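Local coordinates for 52 protein (Murid herpesvirus 4, PDB 2OA5) that serves as an abundant tegument protein of the virus particle, probably in a structural role, and belongs to the herpesvirus BLRF2 family, at residues V63-A76 / L88-E102. Residues are numbered along the deposited sequence; the frame is centred on the assembly and turned at random.
With PE5 (3,6,9,12,15,18,21,24-octaoxahexacosan-1-ol), chain C.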
loop_
_atom_site.group_PDB
_atom_site.type_symbol
_atom_site.label_atom_id
_atom_site.label_comp_id
_atom_site.label_asym_id
_atom_site.label_seq_id
_atom_site.Cartn_x
_atom_site.Cartn_y
_atom_site.Cartn_z
ATOM N N VAL B 63 -3.258 16.368 6.815
ATOM C CA VAL B 63 -2.262 17.298 6.287
ATOM C C VAL B 63 -1.838 16.820 4.903
ATOM O O VAL B 63 -1.752 17.602 3.955
ATOM C CB VAL B 63 -1.015 17.370 7.206
ATOM C CG1 VAL B 63 0.155 17.996 6.456
ATOM C CG2 VAL B 63 -1.328 18.192 8.436
ATOM N N ALA B 64 -1.560 15.524 4.792
ATOM C CA ALA B 64 -1.157 14.952 3.514
ATOM C C ALA B 64 -2.278 15.169 2.489
ATOM O O ALA B 64 -2.034 15.480 1.328
ATOM C CB ALA B 64 -0.877 13.463 3.673
HETATM N N MSE B 65 -3.515 15.018 2.941
HETATM C CA MSE B 65 -4.658 15.174 2.057
HETATM C C MSE B 65 -4.756 16.593 1.475
HETATM O O MSE B 65 -5.065 16.767 0.289
HETATM C CB MSE B 65 -5.932 14.781 2.813
HETATM C CG MSE B 65 -6.661 13.599 2.187
HETATM SE SE MSE B 65 -7.289 14.051 0.433
HETATM C CE MSE B 65 -8.673 12.759 0.292
ATOM N N ARG B 66 -4.470 17.590 2.312
ATOM C CA ARG B 66 -4.490 18.997 1.911
ATOM C C ARG B 66 -3.465 19.209 0.798
ATOM O O ARG B 66 -3.778 19.722 -0.275
ATOM C CB ARG B 66 -4.134 19.880 3.116
ATOM C CG ARG B 66 -3.600 21.277 2.777
ATOM C CD ARG B 66 -2.599 21.741 3.839
ATOM N NE ARG B 66 -3.165 21.674 5.185
ATOM C CZ ARG B 66 -2.473 21.858 6.305
ATOM N NH1 ARG B 66 -1.174 22.126 6.254
ATOM N NH2 ARG B 66 -3.079 21.775 7.483
ATOM N N LYS B 67 -2.237 18.787 1.080
ATOM C CA LYS B 67 -1.118 18.920 0.158
ATOM C C LYS B 67 -1.309 18.168 -1.154
ATOM O O LYS B 67 -0.958 18.664 -2.224
ATOM C CB LYS B 67 0.172 18.441 0.844
ATOM C CG LYS B 67 0.501 19.172 2.139
ATOM C CD LYS B 67 1.912 18.845 2.621
ATOM C CE LYS B 67 2.306 19.731 3.795
ATOM N NZ LYS B 67 3.717 20.200 3.681
ATOM N N ILE B 68 -1.854 16.958 -1.070
ATOM C CA ILE B 68 -2.086 16.147 -2.257
ATOM C C ILE B 68 -3.060 16.827 -3.222
ATOM O O ILE B 68 -2.816 16.895 -4.423
ATOM C CB ILE B 68 -2.626 14.755 -1.859
ATOM C CG1 ILE B 68 -1.464 13.888 -1.363
ATOM C CG2 ILE B 68 -3.338 14.104 -3.034
ATOM C CD1 ILE B 68 -1.877 12.744 -0.465
ATOM N N GLU B 69 -4.163 17.324 -2.684
ATOM C CA GLU B 69 -5.163 17.998 -3.494
ATOM C C GLU B 69 -4.539 19.170 -4.246
ATOM O O GLU B 69 -4.805 19.387 -5.432
ATOM C CB GLU B 69 -6.274 18.519 -2.594
ATOM C CG GLU B 69 -7.518 18.954 -3.331
ATOM C CD GLU B 69 -8.536 19.556 -2.395
ATOM O OE1 GLU B 69 -8.665 19.055 -1.256
ATOM O OE2 GLU B 69 -9.212 20.522 -2.793
ATOM N N ALA B 70 -3.714 19.929 -3.529
ATOM C CA ALA B 70 -3.041 21.092 -4.087
ATOM C C ALA B 70 -2.224 20.732 -5.326
ATOM O O ALA B 70 -2.294 21.412 -6.348
ATOM C CB ALA B 70 -2.140 21.721 -3.024
ATOM N N LYS B 71 -1.455 19.653 -5.227
ATOM C CA LYS B 71 -0.614 19.197 -6.326
ATOM C C LYS B 71 -1.435 18.623 -7.470
ATOM O O LYS B 71 -1.062 18.740 -8.639
ATOM C CB LYS B 71 0.386 18.160 -5.807
ATOM C CG LYS B 71 1.206 18.695 -4.651
ATOM C CD LYS B 71 2.302 17.753 -4.216
ATOM C CE LYS B 71 3.643 18.456 -4.325
ATOM N NZ LYS B 71 4.670 17.874 -3.418
ATOM N N VAL B 72 -2.558 17.990 -7.134
ATOM C CA VAL B 72 -3.425 17.436 -8.160
ATOM C C VAL B 72 -4.031 18.631 -8.893
ATOM O O VAL B 72 -4.088 18.650 -10.117
ATOM C CB VAL B 72 -4.544 16.546 -7.543
ATOM C CG1 VAL B 72 -5.530 16.096 -8.629
ATOM C CG2 VAL B 72 -3.912 15.327 -6.864
ATOM N N ARG B 73 -4.463 19.642 -8.142
ATOM C CA ARG B 73 -5.030 20.832 -8.768
ATOM C C ARG B 73 -4.030 21.447 -9.736
ATOM O O ARG B 73 -4.370 21.802 -10.864
ATOM C CB ARG B 73 -5.420 21.870 -7.719
ATOM C CG ARG B 73 -6.815 21.696 -7.189
ATOM C CD ARG B 73 -7.209 22.824 -6.256
ATOM N NE ARG B 73 -8.658 22.838 -6.084
ATOM C CZ ARG B 73 -9.360 21.795 -5.656
ATOM N NH1 ARG B 73 -8.744 20.664 -5.350
ATOM N NH2 ARG B 73 -10.677 21.866 -5.557
ATOM N N SER B 74 -2.780 21.561 -9.293
ATOM C CA SER B 74 -1.738 22.131 -10.128
ATOM C C SER B 74 -1.532 21.300 -11.397
ATOM O O SER B 74 -1.453 21.853 -12.494
ATOM C CB SER B 74 -0.437 22.255 -9.314
ATOM O OG SER B 74 0.692 21.774 -10.021
ATOM N N ARG B 75 -1.461 19.979 -11.257
ATOM C CA ARG B 75 -1.278 19.109 -12.416
ATOM C C ARG B 75 -2.482 19.101 -13.353
ATOM O O ARG B 75 -2.325 19.054 -14.572
ATOM C CB ARG B 75 -0.994 17.672 -11.973
ATOM C CG ARG B 75 0.456 17.243 -12.104
ATOM C CD ARG B 75 1.351 18.150 -11.298
ATOM N NE ARG B 75 2.471 17.429 -10.709
ATOM C CZ ARG B 75 2.879 17.603 -9.456
ATOM N NH1 ARG B 75 2.250 18.470 -8.672
ATOM N NH2 ARG B 75 3.909 16.912 -8.986
ATOM N N ALA B 76 -3.682 19.141 -12.782
ATOM C CA ALA B 76 -4.906 19.124 -13.572
ATOM C C ALA B 76 -5.113 20.433 -14.332
ATOM O O ALA B 76 -5.995 20.536 -15.184
ATOM C CB ALA B 76 -6.097 18.850 -12.672
ATOM N N LEU B 88 -3.022 12.091 -17.763
ATOM C CA LEU B 88 -2.182 12.831 -16.849
ATOM C C LEU B 88 -2.208 12.243 -15.428
ATOM O O LEU B 88 -1.163 12.059 -14.796
ATOM C CB LEU B 88 -2.641 14.293 -16.845
ATOM C CG LEU B 88 -1.771 15.377 -16.212
ATOM C CD1 LEU B 88 -2.057 16.712 -16.910
ATOM C CD2 LEU B 88 -2.043 15.470 -14.719
ATOM N N LEU B 89 -3.402 11.941 -14.931
ATOM C CA LEU B 89 -3.524 11.391 -13.588
ATOM C C LEU B 89 -3.013 9.965 -13.495
ATOM O O LEU B 89 -2.436 9.579 -12.478
ATOM C CB LEU B 89 -4.978 11.429 -13.117
ATOM C CG LEU B 89 -5.556 12.824 -12.904
ATOM C CD1 LEU B 89 -6.996 12.711 -12.440
ATOM C CD2 LEU B 89 -4.727 13.567 -11.888
ATOM N N GLN B 90 -3.208 9.187 -14.556
ATOM C CA GLN B 90 -2.788 7.791 -14.537
ATOM C C GLN B 90 -1.315 7.562 -14.187
ATOM O O GLN B 90 -0.988 6.621 -13.469
ATOM C CB GLN B 90 -3.087 7.114 -15.873
ATOM C CG GLN B 90 -2.819 5.619 -15.833
ATOM C CD GLN B 90 -2.800 4.968 -17.212
ATOM O OE1 GLN B 90 -2.768 3.744 -17.310
ATOM N NE2 GLN B 90 -2.809 5.792 -18.246
ATOM N N SER B 91 -0.433 8.417 -14.695
ATOM C CA SER B 91 0.998 8.285 -14.433
ATOM C C SER B 91 1.445 9.161 -13.274
ATOM O O SER B 91 2.622 9.181 -12.914
ATOM C CB SER B 91 1.799 8.663 -15.687
ATOM O OG SER B 91 1.470 9.972 -16.123
ATOM N N LEU B 92 0.499 9.885 -12.689
ATOM C CA LEU B 92 0.807 10.784 -11.587
ATOM C C LEU B 92 1.419 10.117 -10.358
ATOM O O LEU B 92 0.943 9.080 -9.879
ATOM C CB LEU B 92 -0.454 11.553 -11.162
ATOM C CG LEU B 92 -0.210 12.548 -10.022
ATOM C CD1 LEU B 92 0.591 13.710 -10.587
ATOM C CD2 LEU B 92 -1.508 13.057 -9.427
ATOM N N THR B 93 2.489 10.727 -9.861
ATOM C CA THR B 93 3.171 10.258 -8.661
ATOM C C THR B 93 3.534 11.523 -7.896
ATOM O O THR B 93 4.152 12.440 -8.441
ATOM C CB THR B 93 4.441 9.447 -8.998
ATOM O OG1 THR B 93 4.084 8.327 -9.820
ATOM C CG2 THR B 93 5.106 8.924 -7.714
ATOM N N LEU B 94 3.120 11.590 -6.639
ATOM C CA LEU B 94 3.395 12.762 -5.832
ATOM C C LEU B 94 4.193 12.364 -4.627
ATOM O O LEU B 94 4.155 11.214 -4.193
ATOM C CB LEU B 94 2.102 13.383 -5.306
ATOM C CG LEU B 94 0.910 13.740 -6.185
ATOM C CD1 LEU B 94 -0.157 14.371 -5.300
ATOM C CD2 LEU B 94 1.321 14.702 -7.286
ATOM N N ARG B 95 4.941 13.311 -4.083
ATOM C CA ARG B 95 5.633 13.011 -2.857
ATOM C C ARG B 95 5.153 14.067 -1.890
ATOM O O ARG B 95 5.036 15.243 -2.236
ATOM C CB ARG B 95 7.144 13.050 -2.987
ATOM C CG ARG B 95 7.768 12.382 -1.774
ATOM C CD ARG B 95 9.253 12.606 -1.680
ATOM N NE ARG B 95 10.036 11.659 -2.463
ATOM C CZ ARG B 95 10.159 10.364 -2.179
ATOM N NH1 ARG B 95 9.541 9.845 -1.125
ATOM N NH2 ARG B 95 10.915 9.592 -2.945
ATOM N N VAL B 96 4.845 13.626 -0.679
ATOM C CA VAL B 96 4.320 14.508 0.349
ATOM C C VAL B 96 5.021 14.342 1.689
ATOM O O VAL B 96 5.277 13.228 2.148
ATOM C CB VAL B 96 2.800 14.251 0.516
ATOM C CG1 VAL B 96 2.308 14.759 1.852
ATOM C CG2 VAL B 96 2.046 14.932 -0.611
ATOM N N ASP B 97 5.342 15.478 2.309
ATOM C CA ASP B 97 5.989 15.496 3.607
ATOM C C ASP B 97 4.956 15.989 4.605
ATOM O O ASP B 97 4.163 16.877 4.293
ATOM C CB ASP B 97 7.191 16.438 3.595
ATOM C CG ASP B 97 8.315 15.945 2.709
ATOM O OD1 ASP B 97 8.784 14.802 2.914
ATOM O OD2 ASP B 97 8.736 16.702 1.811
ATOM N N VAL B 98 4.956 15.419 5.802
ATOM C CA VAL B 98 3.996 15.822 6.811
ATOM C C VAL B 98 4.558 15.700 8.216
ATOM O O VAL B 98 5.307 14.772 8.522
ATOM C CB VAL B 98 2.699 14.986 6.701
ATOM C CG1 VAL B 98 1.981 15.313 5.399
ATOM C CG2 VAL B 98 3.026 13.500 6.755
ATOM N N SER B 99 4.195 16.659 9.059
ATOM C CA SER B 99 4.635 16.704 10.442
ATOM C C SER B 99 3.452 17.166 11.268
ATOM O O SER B 99 2.633 17.951 10.792
ATOM C CB SER B 99 5.783 17.704 10.597
ATOM O OG SER B 99 6.849 17.407 9.714
HETATM N N MSE B 100 3.362 16.669 12.501
HETATM C CA MSE B 100 2.279 17.034 13.411
HETATM C C MSE B 100 2.193 18.561 13.551
HETATM O O MSE B 100 1.119 19.102 13.824
HETATM C CB MSE B 100 2.514 16.421 14.802
HETATM C CG MSE B 100 2.511 14.894 14.900
HETATM SE SE MSE B 100 0.745 14.159 14.917
HETATM C CE MSE B 100 0.507 13.747 16.768
ATOM N N GLU B 101 3.323 19.245 13.369
ATOM C CA GLU B 101 3.375 20.707 13.486
ATOM C C GLU B 101 2.431 21.401 12.526
ATOM O O GLU B 101 1.808 22.400 12.865
ATOM C CB GLU B 101 4.787 21.227 13.219
ATOM C CG GLU B 101 5.661 21.375 14.432
ATOM C CD GLU B 101 6.984 22.029 14.092
ATOM O OE1 GLU B 101 6.989 23.209 13.683
ATOM O OE2 GLU B 101 8.020 21.357 14.230
ATOM N N GLU B 102 2.354 20.874 11.307
ATOM C CA GLU B 102 1.475 21.431 10.281
ATOM C C GLU B 102 0.013 21.201 10.639
ATOM O O GLU B 102 -0.810 21.177 9.695
ATOM C CB GLU B 102 1.789 20.786 8.937
ATOM C CG GLU B 102 3.235 20.903 8.536
ATOM C CD GLU B 102 3.590 20.122 7.294
ATOM O OE1 GLU B 102 3.376 18.891 7.267
ATOM O OE2 GLU B 102 4.104 20.746 6.344
HETATM C C48 PE5 C . -6.873 8.738 -14.408
HETATM C C50 PE5 C . -8.387 8.979 -14.439
HETATM O O1 PE5 C . -8.818 9.740 -13.305
HETATM C C1 PE5 C . -9.885 9.061 -12.622
HETATM C C2 PE5 C . -11.160 9.874 -12.707
HETATM O O2 PE5 C . -11.843 9.854 -11.451
HETATM C C3 PE5 C . -12.775 10.931 -11.390
HETATM C C4 PE5 C . -14.191 10.421 -11.544
HETATM O O3 PE5 C . -14.819 11.063 -12.658
HETATM C C5 PE5 C . -16.084 11.597 -12.254
HETATM C C6 PE5 C . -16.578 12.606 -13.277
HETATM O O4 PE5 C . -17.875 13.085 -12.890
HETATM C C7 PE5 C . -18.325 14.117 -13.777
HETATM C C8 PE5 C . -19.439 14.906 -13.104
HETATM O O5 PE5 C . -19.668 16.159 -13.769
HETATM C C9 PE5 C . -19.671 17.224 -12.805
HETATM C C10 PE5 C . -21.057 17.837 -12.669
HETATM O O6 PE5 C . -21.095 18.718 -11.526
HETATM C C11 PE5 C . -22.236 19.592 -11.603
HETATM C C12 PE5 C . -21.946 20.905 -10.887
HETATM O O7 PE5 C . -22.091 22.002 -11.803
HETATM C C13 PE5 C . -21.753 23.248 -11.169
HETATM C C14 PE5 C . -20.502 23.103 -10.319
HETATM O O8 PE5 C . -19.409 23.848 -10.884
HETATM C C15 PE5 C . -18.248 23.704 -10.052
HETATM C C16 PE5 C . -17.061 24.399 -10.717
HETATM O O52 PE5 C . -16.064 24.691 -9.739
HETATM O O HOH W 1 5.469 15.777 -6.083
#
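Leu94, Arg75 and Glu102 bury the most surface where helix 63-76 meets residues 88-102, and each is met in a different way. Leu94 points at the helix and forks against it: CD1 packs on Ile68 CG2 and Lys71 CB, while CD2 lies 3.7 Å above the guanidinium plane of Arg75, displaced from the centre of the group. Arg75 CG lies 3.8 Å from Leu92 CD1, and the bends beyond it, at chi2 (58°) and chi3, turn the guanidinium over Leu94 CD2; a weak hydrogen bond from NH1 to Lys71 O may help to steady the flat group. The arrangement illustrates an amphipathic strand laid on a helix: strand 93-99 runs roughly antiparallel to helix segment 63-76, their directions 147° apart, Val96 and Val98 facing it as Leu94 does, with Val96 CG2 3.7 Å from Ile68 CG1. The strand also pairs with its counterpart in the second subunit as an antiparallel ladder, where Arg95 forms a salt bridge to Asp97 of that subunit. Lys67 and Lys71 run alongside the apolar strip, and Lys71 NZ meets Arg95 O at 2.9 Å, almost in line with the carbonyl. At the far end Lys67 NZ binds Glu102 OE2 at 2.7 Å, a salt bridge on the syn side but tilted out of the carboxylate plane, while Glu102 OE1 takes the Ser99 N-H from above that plane, so both oxygens are gripped. Arg66 NH2 donates to Glu102 O at 3.2 Å, the oxygen lying 20° out of the guanidinium plane.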